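Acyl-CoA dehydrogenase (Mycobacterium thermoresistibile, PDB 3NF4) probably catalyses the FAD-dependent alpha,beta-dehydrogenation of acyl-CoA thioesters, as other members of the acyl-CoA dehydrogenase family do. Local coordinates at residues A[46-51]-A[167-172]; A[207-210]-A[216-219]; A[29-34]-A[88-93]. All coordinates share one frame; numbering follows the deposited sequence.

Contact 1 of 3, residues A[46-51]-A[167-172]. With FAD (flavin-adenine dinucleotide), chain C.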
loop_
_atom_site.group_PDB
_atom_site.type_symbol
_atom_site.label_atom_id
_atom_site.label_comp_id
_atom_site.label_asym_id
_atom_site.label_seq_id
_atom_site.Cartn_x
_atom_site.Cartn_y
_atom_site.Cartn_z
ATOM N N GLU A 46 17.015 24.786 -18.376
ATOM C CA GLU A 46 16.060 25.620 -17.604
ATOM C C GLU A 46 15.710 26.938 -18.318
ATOM O O GLU A 46 15.667 28.010 -17.718
ATOM C CB GLU A 46 16.497 25.808 -16.124
ATOM C CG GLU A 46 16.891 24.474 -15.449
ATOM C CD GLU A 46 17.020 24.505 -13.905
ATOM O OE1 GLU A 46 16.492 25.429 -13.244
ATOM O OE2 GLU A 46 17.653 23.580 -13.342
ATOM N N THR A 47 15.444 26.840 -19.616
ATOM C CA THR A 47 15.143 28.016 -20.430
ATOM C C THR A 47 13.720 28.000 -20.979
ATOM O O THR A 47 13.120 26.942 -21.124
ATOM C CB THR A 47 16.135 28.160 -21.609
ATOM O OG1 THR A 47 16.196 26.934 -22.348
ATOM C CG2 THR A 47 17.564 28.568 -21.098
ATOM N N TYR A 48 13.206 29.186 -21.279
ATOM C CA TYR A 48 11.876 29.385 -21.819
ATOM C C TYR A 48 11.804 28.983 -23.305
ATOM O O TYR A 48 12.727 29.302 -24.066
ATOM C CB TYR A 48 11.453 30.852 -21.623
ATOM C CG TYR A 48 9.974 31.065 -21.814
ATOM C CD1 TYR A 48 9.071 30.643 -20.843
ATOM C CD2 TYR A 48 9.471 31.662 -22.975
ATOM C CE1 TYR A 48 7.711 30.798 -21.021
ATOM C CE2 TYR A 48 8.103 31.825 -23.160
ATOM C CZ TYR A 48 7.236 31.385 -22.174
ATOM O OH TYR A 48 5.888 31.523 -22.307
ATOM N N PRO A 49 10.712 28.284 -23.719
ATOM C CA PRO A 49 10.465 27.940 -25.127
ATOM C C PRO A 49 9.744 29.044 -25.947
ATOM O O PRO A 49 8.504 29.088 -26.042
ATOM C CB PRO A 49 9.603 26.672 -25.028
ATOM C CG PRO A 49 8.814 26.861 -23.791
ATOM C CD PRO A 49 9.667 27.708 -22.846
ATOM N N GLU A 50 10.543 29.919 -26.549
ATOM C CA GLU A 50 10.025 30.974 -27.405
ATOM C C GLU A 50 9.333 30.378 -28.627
ATOM O O GLU A 50 9.832 29.426 -29.229
ATOM C CB GLU A 50 11.170 31.885 -27.836
ATOM C CG GLU A 50 10.894 33.372 -27.617
ATOM C CD GLU A 50 10.748 33.726 -26.134
ATOM O OE1 GLU A 50 11.753 33.632 -25.373
ATOM O OE2 GLU A 50 9.619 34.106 -25.734
ATOM N N GLY A 51 8.165 30.919 -28.960
ATOM C CA GLY A 51 7.458 30.553 -30.191
ATOM C C GLY A 51 6.454 29.425 -30.060
ATOM O O GLY A 51 5.541 29.294 -30.888
ATOM N N ILE A 167 3.481 31.896 -8.750
ATOM C CA ILE A 167 2.723 32.218 -9.960
ATOM C C ILE A 167 3.340 31.551 -11.193
ATOM O O ILE A 167 4.388 31.972 -11.679
ATOM C CB ILE A 167 2.605 33.762 -10.157
ATOM C CG1 ILE A 167 1.956 34.412 -8.912
ATOM C CG2 ILE A 167 1.874 34.116 -11.480
ATOM C CD1 ILE A 167 1.970 35.911 -8.903
ATOM N N THR A 168 2.677 30.506 -11.686
ATOM C CA THR A 168 2.996 29.856 -12.962
ATOM C C THR A 168 2.895 30.819 -14.147
ATOM O O THR A 168 1.856 31.455 -14.351
ATOM C CB THR A 168 2.018 28.705 -13.218
ATOM O OG1 THR A 168 2.196 27.710 -12.201
ATOM C CG2 THR A 168 2.229 28.095 -14.608
ATOM N N HIS A 169 3.971 30.901 -14.931
ATOM C CA HIS A 169 4.094 31.889 -16.003
ATOM C C HIS A 169 4.323 33.318 -15.457
ATOM O O HIS A 169 4.202 34.304 -16.183
ATOM C CB HIS A 169 2.884 31.819 -16.947
ATOM C CG HIS A 169 3.212 31.306 -18.315
ATOM N ND1 HIS A 169 2.416 30.400 -18.984
ATOM C CD2 HIS A 169 4.253 31.573 -19.140
ATOM C CE1 HIS A 169 2.955 30.130 -20.161
ATOM N NE2 HIS A 169 4.069 30.829 -20.282
ATOM N N GLY A 170 4.650 33.416 -14.168
ATOM C CA GLY A 170 4.985 34.691 -13.525
ATOM C C GLY A 170 6.058 35.475 -14.269
ATOM O O GLY A 170 7.162 34.979 -14.486
ATOM N N GLY A 171 5.724 36.696 -14.678
ATOM C CA GLY A 171 6.658 37.520 -15.425
ATOM C C GLY A 171 6.664 37.292 -16.926
ATOM O O GLY A 171 7.532 37.826 -17.610
ATOM N N LYS A 172 5.716 36.513 -17.451
ATOM C CA LYS A 172 5.668 36.247 -18.893
ATOM C C LYS A 172 4.251 36.213 -19.469
ATOM O O LYS A 172 4.081 35.978 -20.667
ATOM C CB LYS A 172 6.368 34.921 -19.236
ATOM C CG LYS A 172 7.855 34.829 -18.907
ATOM C CD LYS A 172 8.749 35.404 -20.010
ATOM C CE LYS A 172 10.220 35.253 -19.618
ATOM N NZ LYS A 172 11.171 35.689 -20.684
HETATM P PA FAD C . 0.966 24.267 3.324
HETATM O O1A FAD C . -0.439 24.799 3.252
HETATM O O2A FAD C . 1.936 24.995 4.215
HETATM O O5B FAD C . 0.913 22.731 3.816
HETATM C C5B FAD C . 2.044 21.991 4.271
HETATM C C4B FAD C . 1.601 20.572 4.659
HETATM O O4B FAD C . 0.568 20.577 5.667
HETATM C C3B FAD C . 1.043 19.819 3.457
HETATM O O3B FAD C . 1.512 18.473 3.499
HETATM C C2B FAD C . -0.462 19.825 3.669
HETATM O O2B FAD C . -1.112 18.721 2.998
HETATM C C1B FAD C . -0.589 19.860 5.204
HETATM N N9A FAD C . -1.868 20.526 5.555
HETATM C C8A FAD C . -2.174 21.843 5.370
HETATM N N7A FAD C . -3.447 22.056 5.772
HETATM C C5A FAD C . -3.935 20.873 6.212
HETATM C C6A FAD C . -5.159 20.476 6.744
HETATM N N6A FAD C . -6.155 21.384 6.887
HETATM N N1A FAD C . -5.343 19.171 7.112
HETATM C C2A FAD C . -4.358 18.264 6.963
HETATM N N3A FAD C . -3.174 18.628 6.440
HETATM C C4A FAD C . -2.941 19.911 6.064
HETATM N N1 FAD C . -0.732 28.793 -6.549
HETATM C C2 FAD C . -1.562 29.615 -7.263
HETATM O O2 FAD C . -2.507 30.223 -6.697
HETATM N N3 FAD C . -1.379 29.786 -8.599
HETATM C C4 FAD C . -0.376 29.147 -9.258
HETATM O O4 FAD C . -0.242 29.338 -10.494
HETATM C C4X FAD C . 0.484 28.290 -8.545
HETATM N N5 FAD C . 1.503 27.651 -9.179
HETATM C C5X FAD C . 2.340 26.853 -8.464
HETATM C C6 FAD C . 3.389 26.200 -9.114
HETATM C C7 FAD C . 4.264 25.375 -8.406
HETATM C C7M FAD C . 5.386 24.688 -9.149
HETATM C C8 FAD C . 4.070 25.212 -7.029
HETATM C C8M FAD C . 4.948 24.347 -6.163
HETATM C C9 FAD C . 3.018 25.863 -6.389
HETATM C C9A FAD C . 2.143 26.684 -7.083
HETATM N N10 FAD C . 1.124 27.305 -6.431
HETATM C C10 FAD C . 0.297 28.126 -7.150
HETATM C "C1'" FAD C . 0.926 27.126 -4.959
HETATM C "C2'" FAD C . 0.372 25.739 -4.536
HETATM O "O2'" FAD C . -1.012 25.627 -4.922
HETATM C "C3'" FAD C . 0.623 25.433 -3.030
HETATM O "O3'" FAD C . 2.039 25.294 -2.848
HETATM C "C4'" FAD C . -0.049 24.176 -2.431
HETATM O "O4'" FAD C . -1.444 24.098 -2.779
HETATM C "C5'" FAD C . 0.075 23.976 -0.898
HETATM O "O5'" FAD C . 0.224 25.150 -0.061
HETATM P P FAD C . 1.587 25.395 0.790
HETATM O O1P FAD C . 2.771 25.250 -0.150
HETATM O O2P FAD C . 1.486 26.663 1.591
HETATM O O3P FAD C . 1.571 24.139 1.820
#

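Contact 2 of 3, residues A[207-210]-A[216-219]. With FAD (flavin-adenine dinucleotide), chain C.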
loop_
_atom_site.group_PDB
_atom_site.type_symbol
_atom_site.label_atom_id
_atom_site.label_comp_id
_atom_site.label_asym_id
_atom_site.label_seq_id
_atom_site.Cartn_x
_atom_site.Cartn_y
_atom_site.Cartn_z
ATOM N N GLU A 207 11.821 30.538 -8.989
ATOM C CA GLU A 207 12.151 29.457 -8.039
ATOM C C GLU A 207 13.018 28.377 -8.675
ATOM O O GLU A 207 12.785 27.983 -9.823
ATOM C CB GLU A 207 10.877 28.773 -7.512
ATOM C CG GLU A 207 9.940 29.660 -6.693
ATOM C CD GLU A 207 10.543 30.146 -5.372
ATOM O OE1 GLU A 207 11.267 29.377 -4.698
ATOM O OE2 GLU A 207 10.274 31.313 -5.014
ATOM N N GLU A 208 13.996 27.903 -7.913
ATOM C CA GLU A 208 14.831 26.752 -8.272
ATOM C C GLU A 208 14.181 25.435 -7.771
ATOM O O GLU A 208 14.272 25.109 -6.587
ATOM C CB GLU A 208 16.221 26.888 -7.612
ATOM C CG GLU A 208 17.074 28.074 -8.064
ATOM C CD GLU A 208 18.204 28.393 -7.073
ATOM O OE1 GLU A 208 17.978 28.279 -5.831
ATOM O OE2 GLU A 208 19.310 28.779 -7.531
ATOM N N LYS A 209 13.575 24.676 -8.684
ATOM C CA LYS A 209 12.758 23.509 -8.326
ATOM C C LYS A 209 13.454 22.187 -8.614
ATOM O O LYS A 209 14.461 22.164 -9.302
ATOM C CB LYS A 209 11.396 23.572 -9.025
ATOM C CG LYS A 209 10.673 24.936 -8.877
ATOM C CD LYS A 209 9.217 24.912 -9.307
ATOM C CE LYS A 209 9.029 24.697 -10.836
ATOM N NZ LYS A 209 9.531 25.831 -11.690
ATOM N N MET A 210 12.928 21.097 -8.048
ATOM C CA MET A 210 13.387 19.735 -8.340
ATOM C C MET A 210 13.167 19.338 -9.817
ATOM O O MET A 210 13.929 18.518 -10.345
ATOM C CB MET A 210 12.682 18.735 -7.409
ATOM C CG MET A 210 13.074 17.279 -7.571
ATOM S SD MET A 210 12.250 16.101 -6.427
ATOM C CE MET A 210 10.696 16.914 -6.144
ATOM N N PRO A 216 8.468 29.418 -16.051
ATOM C CA PRO A 216 8.913 29.820 -14.710
ATOM C C PRO A 216 7.768 29.974 -13.689
ATOM O O PRO A 216 6.637 30.278 -14.056
ATOM C CB PRO A 216 9.602 31.172 -14.963
ATOM C CG PRO A 216 8.881 31.751 -16.175
ATOM C CD PRO A 216 8.234 30.585 -16.929
ATOM N N THR A 217 8.099 29.774 -12.417
ATOM C CA THR A 217 7.207 30.000 -11.291
ATOM C C THR A 217 7.810 31.136 -10.436
ATOM O O THR A 217 8.934 31.020 -9.950
ATOM C CB THR A 217 7.072 28.674 -10.448
ATOM O OG1 THR A 217 6.606 27.600 -11.291
ATOM C CG2 THR A 217 6.106 28.848 -9.277
ATOM N N THR A 218 7.083 32.233 -10.245
ATOM C CA THR A 218 7.670 33.411 -9.551
ATOM C C THR A 218 6.731 34.066 -8.531
ATOM O O THR A 218 5.510 33.859 -8.572
ATOM C CB THR A 218 8.137 34.548 -10.548
ATOM O OG1 THR A 218 7.007 35.344 -10.960
ATOM C CG2 THR A 218 8.890 33.991 -11.798
ATOM N N SER A 219 7.303 34.883 -7.644
ATOM C CA SER A 219 6.509 35.744 -6.768
ATOM C C SER A 219 6.158 37.101 -7.413
ATOM O O SER A 219 6.707 37.455 -8.470
ATOM C CB SER A 219 7.214 35.925 -5.418
ATOM O OG SER A 219 8.318 36.803 -5.534
HETATM P PA FAD C . 0.966 24.267 3.324
HETATM O O1A FAD C . -0.439 24.799 3.252
HETATM O O2A FAD C . 1.936 24.995 4.215
HETATM O O5B FAD C . 0.913 22.731 3.816
HETATM C C5B FAD C . 2.044 21.991 4.271
HETATM C C4B FAD C . 1.601 20.572 4.659
HETATM O O4B FAD C . 0.568 20.577 5.667
HETATM C C3B FAD C . 1.043 19.819 3.457
HETATM O O3B FAD C . 1.512 18.473 3.499
HETATM C C2B FAD C . -0.462 19.825 3.669
HETATM O O2B FAD C . -1.112 18.721 2.998
HETATM C C1B FAD C . -0.589 19.860 5.204
HETATM N N9A FAD C . -1.868 20.526 5.555
HETATM C C8A FAD C . -2.174 21.843 5.370
HETATM N N7A FAD C . -3.447 22.056 5.772
HETATM C C5A FAD C . -3.935 20.873 6.212
HETATM C C6A FAD C . -5.159 20.476 6.744
HETATM N N6A FAD C . -6.155 21.384 6.887
HETATM N N1A FAD C . -5.343 19.171 7.112
HETATM C C2A FAD C . -4.358 18.264 6.963
HETATM N N3A FAD C . -3.174 18.628 6.440
HETATM C C4A FAD C . -2.941 19.911 6.064
HETATM N N1 FAD C . -0.732 28.793 -6.549
HETATM C C2 FAD C . -1.562 29.615 -7.263
HETATM O O2 FAD C . -2.507 30.223 -6.697
HETATM N N3 FAD C . -1.379 29.786 -8.599
HETATM C C4 FAD C . -0.376 29.147 -9.258
HETATM O O4 FAD C . -0.242 29.338 -10.494
HETATM C C4X FAD C . 0.484 28.290 -8.545
HETATM N N5 FAD C . 1.503 27.651 -9.179
HETATM C C5X FAD C . 2.340 26.853 -8.464
HETATM C C6 FAD C . 3.389 26.200 -9.114
HETATM C C7 FAD C . 4.264 25.375 -8.406
HETATM C C7M FAD C . 5.386 24.688 -9.149
HETATM C C8 FAD C . 4.070 25.212 -7.029
HETATM C C8M FAD C . 4.948 24.347 -6.163
HETATM C C9 FAD C . 3.018 25.863 -6.389
HETATM C C9A FAD C . 2.143 26.684 -7.083
HETATM N N10 FAD C . 1.124 27.305 -6.431
HETATM C C10 FAD C . 0.297 28.126 -7.150
HETATM C "C1'" FAD C . 0.926 27.126 -4.959
HETATM C "C2'" FAD C . 0.372 25.739 -4.536
HETATM O "O2'" FAD C . -1.012 25.627 -4.922
HETATM C "C3'" FAD C . 0.623 25.433 -3.030
HETATM O "O3'" FAD C . 2.039 25.294 -2.848
HETATM C "C4'" FAD C . -0.049 24.176 -2.431
HETATM O "O4'" FAD C . -1.444 24.098 -2.779
HETATM C "C5'" FAD C . 0.075 23.976 -0.898
HETATM O "O5'" FAD C . 0.224 25.150 -0.061
HETATM P P FAD C . 1.587 25.395 0.790
HETATM O O1P FAD C . 2.771 25.250 -0.150
HETATM O O2P FAD C . 1.486 26.663 1.591
HETATM O O3P FAD C . 1.571 24.139 1.820
HETATM O O HOH W 1 10.865 28.537 -11.745
#

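Contact 3 of 3, residues A[29-34]-A[88-93]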
loop_
_atom_site.group_PDB
_atom_site.type_symbol
_atom_site.label_atom_id
_atom_site.label_comp_id
_atom_site.label_asym_id
_atom_site.label_seq_id
_atom_site.Cartn_x
_atom_site.Cartn_y
_atom_site.Cartn_z
ATOM N N GLU A 29 0.228 15.339 -33.986
ATOM C CA GLU A 29 1.099 15.880 -35.027
ATOM C C GLU A 29 1.880 17.125 -34.574
ATOM O O GLU A 29 3.107 17.159 -34.661
ATOM C CB GLU A 29 0.299 16.111 -36.348
ATOM C CG GLU A 29 1.141 16.495 -37.567
ATOM C CD GLU A 29 2.426 15.656 -37.719
ATOM O OE1 GLU A 29 2.352 14.419 -37.493
ATOM O OE2 GLU A 29 3.501 16.230 -38.061
ATOM N N ILE A 30 1.170 18.138 -34.078
ATOM C CA ILE A 30 1.799 19.352 -33.515
ATOM C C ILE A 30 2.770 19.031 -32.346
ATOM O O ILE A 30 3.893 19.555 -32.300
ATOM C CB ILE A 30 0.727 20.387 -33.030
ATOM C CG1 ILE A 30 -0.432 20.532 -34.027
ATOM C CG2 ILE A 30 1.351 21.733 -32.708
ATOM C CD1 ILE A 30 -0.089 21.245 -35.361
ATOM N N ALA A 31 2.342 18.169 -31.418
ATOM C CA ALA A 31 3.160 17.813 -30.243
ATOM C C ALA A 31 4.458 17.086 -30.617
ATOM O O ALA A 31 5.541 17.363 -30.032
ATOM C CB ALA A 31 2.359 16.990 -29.249
ATOM N N ASP A 32 4.361 16.168 -31.588
ATOM C CA ASP A 32 5.542 15.440 -32.069
ATOM C C ASP A 32 6.503 16.313 -32.913
ATOM O O ASP A 32 7.705 16.040 -32.957
ATOM C CB ASP A 32 5.137 14.155 -32.819
ATOM C CG ASP A 32 4.765 12.996 -31.863
ATOM O OD1 ASP A 32 5.114 13.037 -30.643
ATOM O OD2 ASP A 32 4.121 12.027 -32.337
ATOM N N LYS A 33 5.970 17.359 -33.553
ATOM C CA LYS A 33 6.768 18.241 -34.413
ATOM C C LYS A 33 7.373 19.427 -33.670
ATOM O O LYS A 33 8.503 19.817 -33.929
ATOM C CB LYS A 33 5.934 18.756 -35.596
ATOM C CG LYS A 33 6.658 19.800 -36.442
ATOM C CD LYS A 33 5.900 20.168 -37.706
ATOM C CE LYS A 33 6.734 21.161 -38.520
ATOM N NZ LYS A 33 6.051 21.613 -39.767
ATOM N N VAL A 34 6.606 20.004 -32.758
ATOM C CA VAL A 34 7.014 21.220 -32.080
ATOM C C VAL A 34 7.568 20.999 -30.681
ATOM O O VAL A 34 8.586 21.587 -30.354
ATOM C CB VAL A 34 5.878 22.273 -32.109
ATOM C CG1 VAL A 34 6.102 23.393 -31.109
ATOM C CG2 VAL A 34 5.758 22.843 -33.521
ATOM N N ALA A 88 0.607 16.489 -22.502
ATOM C CA ALA A 88 1.389 16.201 -21.303
ATOM C C ALA A 88 2.317 14.986 -21.446
ATOM O O ALA A 88 3.304 14.870 -20.704
ATOM C CB ALA A 88 0.454 15.986 -20.089
ATOM N N ALA A 89 1.977 14.077 -22.365
ATOM C CA ALA A 89 2.843 12.959 -22.701
ATOM C C ALA A 89 4.125 13.360 -23.448
ATOM O O ALA A 89 5.083 12.569 -23.476
ATOM C CB ALA A 89 2.062 11.879 -23.483
ATOM N N ARG A 90 4.165 14.568 -24.030
ATOM C CA ARG A 90 5.396 15.095 -24.629
ATOM C C ARG A 90 6.114 16.086 -23.689
ATOM O O ARG A 90 7.345 16.011 -23.518
ATOM C CB ARG A 90 5.136 15.789 -25.994
ATOM C CG ARG A 90 4.928 14.877 -27.238
ATOM C CD ARG A 90 3.703 14.017 -27.084
ATOM N NE ARG A 90 3.345 13.375 -28.339
ATOM C CZ ARG A 90 2.235 12.674 -28.535
ATOM N NH1 ARG A 90 2.020 12.136 -29.728
ATOM N NH2 ARG A 90 1.343 12.506 -27.555
ATOM N N TRP A 91 5.363 17.014 -23.084
ATOM C CA TRP A 91 5.993 18.072 -22.265
ATOM C C TRP A 91 5.114 18.497 -21.108
ATOM O O TRP A 91 4.246 19.367 -21.300
ATOM C CB TRP A 91 6.296 19.314 -23.126
ATOM C CG TRP A 91 7.384 20.233 -22.583
ATOM C CD1 TRP A 91 7.804 20.360 -21.273
ATOM C CD2 TRP A 91 8.166 21.179 -23.342
ATOM N NE1 TRP A 91 8.818 21.289 -21.189
ATOM C CE2 TRP A 91 9.049 21.816 -22.434
ATOM C CE3 TRP A 91 8.211 21.538 -24.698
ATOM C CZ2 TRP A 91 9.969 22.790 -22.844
ATOM C CZ3 TRP A 91 9.117 22.510 -25.106
ATOM C CH2 TRP A 91 9.988 23.126 -24.186
ATOM N N ALA A 92 5.362 17.933 -19.916
ATOM C CA ALA A 92 4.468 18.162 -18.756
ATOM C C ALA A 92 4.367 19.632 -18.357
ATOM O O ALA A 92 3.273 20.137 -18.093
ATOM C CB ALA A 92 4.887 17.305 -17.517
ATOM N N SER A 93 5.505 20.315 -18.300
ATOM C CA SER A 93 5.522 21.734 -17.940
ATOM C C SER A 93 4.663 22.622 -18.851
ATOM O O SER A 93 3.990 23.508 -18.380
ATOM C CB SER A 93 6.957 22.249 -17.859
ATOM O OG SER A 93 6.943 23.626 -17.553
#

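Contact 1 of 3, residues A[46-51]-A[167-172]
Tyr48 and His169 meet through one polar bond, Tyr48 OH lying 2.8 Å from His169 NE2, with either atom able to donate the proton. The bond joins the loop between helices 39-45 and 52-57, in the N-terminal helical domain, to the turn that follows strand 157-168 in the middle beta domain. The tyrosine reaches across because CG is anti to the backbone N (chi1 -165°). The rings meet rim to rim, with planes 62° apart and centroids separated by 5.8 Å, and each partner sits near the other's ring plane.

The histidine side is the packed one. His169 is buried, has Phe53 edge-to-face against its ring and rests on Ile130 and Val215. Pro49 CD lies 3.5 Å above one face of the Tyr48 ring, offset toward its rim. Toward solvent the contact loosens: Lys172 NZ stands 5.3 Å from the centroid of the Tyr48 ring, at most a weak cation-pi attraction, and Glu50 OE1 is 5.2 Å from Lys172 NZ, too far for an ion pair.

His169 is the third residue of a type II turn from Ile167 to Gly170, and its neighbour Thr168 serves the flavin: Thr168 OG1 donates to FAD N5 at 3.1 Å, and Thr168 N makes a weak bond to FAD O4. A hydrogen bond to N5, the atom that accepts hydride in this family, would be expected to polarise the isoalloxazine ring and favour its reduction.

Contact 2 of 3, residues A[207-210]-A[216-219]
Glu207 and Thr217 close a loop of the middle beta domain, where strand 217-228 of the antiparallel sheet starts beside the flavin. Their link is one backbone bond, Glu207 N to Thr217 O at 3.1 Å. CB and CG of Glu207 also touch that oxygen, CG at 3.7 Å.

Lys209 illustrates how a long side chain can serve a cofactor pocket with its carbons and a strand with its tip. From CB the chain runs on through CG to CD, which packs against the flavin methyl C7M at 3.8 Å. Bends at chi3 and chi4 (-68° and -66°) then turn the end of the chain: CE touches both that methyl and Thr217 OG1, and NZ comes to 3.4 Å from Thr217 OG1 in a weak hydrogen bond. The ammonium also makes weak bonds to Leu212 O and to a water, so the charge of this buried group is probably shared among several weak bonds. The two side chains cross at about a right angle.

Thr217 divides its branches. With CG2 anti to the backbone N, the methyl reaches C6 on the dimethylbenzene part of the flavin, at 3.8 Å, while OG1 is left for the lysine. Both residues belong to the FAD pocket. The 207-210 loop also meets the second subunit, where Tyr351 packs on Lys209 and Met210, and Thr352 on Glu207. One water ties the contact together: it donates to Glu207 O at 2.8 Å and accepts from Thr217 N at 3.1 Å.

Contact 3 of 3, residues A[29-34]-A[88-93]
Asp32 and Arg90 form a salt bridge inside the N-terminal helical domain, tying helix 18-35 to the turn between helices 77-88 and 92-104.

The charged interaction is two-pronged but uneven. Arg90 NE donates to Asp32 OD1 at 2.9 Å with an N-H...O angle of 162°, whereas NH1 reaches Asp32 OD2 only weakly. The carboxylate lies at the edge of the guanidinium, yet the two planes are 44° apart, and NE meets OD1 from above the carboxylate plane instead of within it. This tilt keeps the pair from being a flat bidentate one. On the far side of the guanidinium, NH2 makes a salt bridge with Glu86 OE1, giving the buried arginine a second acidic partner. These two carboxylates probably offset the like charge of Arg28 close to NH1.

Nonpolar contact comes from Ala31, whose CB lies over one guanidinium face. A bend at chi2 (63°) turns CD toward Ala31 CB and sets NE beside the carboxylate.

Next to the arginine, Trp91 is the N-cap residue of helix 92-104; its indole NE1 is hydrogen-bonded to Glu43. Lower down the arginine chain, Arg90 CG rests 3.8 Å from Ala31 O.

Overall arrangement
Contacts 1 and 2 adjoin one another, their centres 10 Å apart, because strands 157-168 and 217-228 are sheet neighbours. Probable backbone bonds join them, Ile167 N to Thr218 O at 2.8 Å and His169 N to Pro216 O at 2.9 Å. Both touch FAD but at different places: contact 1 meets the N5 and O4 side of the flavin, contact 2 its dimethylbenzene end. Contact 3 does not touch contact 2: their centres are 22 Å apart and their nearest atoms about 6 Å. It does reach contact 1, where Pro49 CB packs on Trp91 CH2 at 3.7 Å. The loop 46-51 thus connects the helical domain to the flavin-binding sheet.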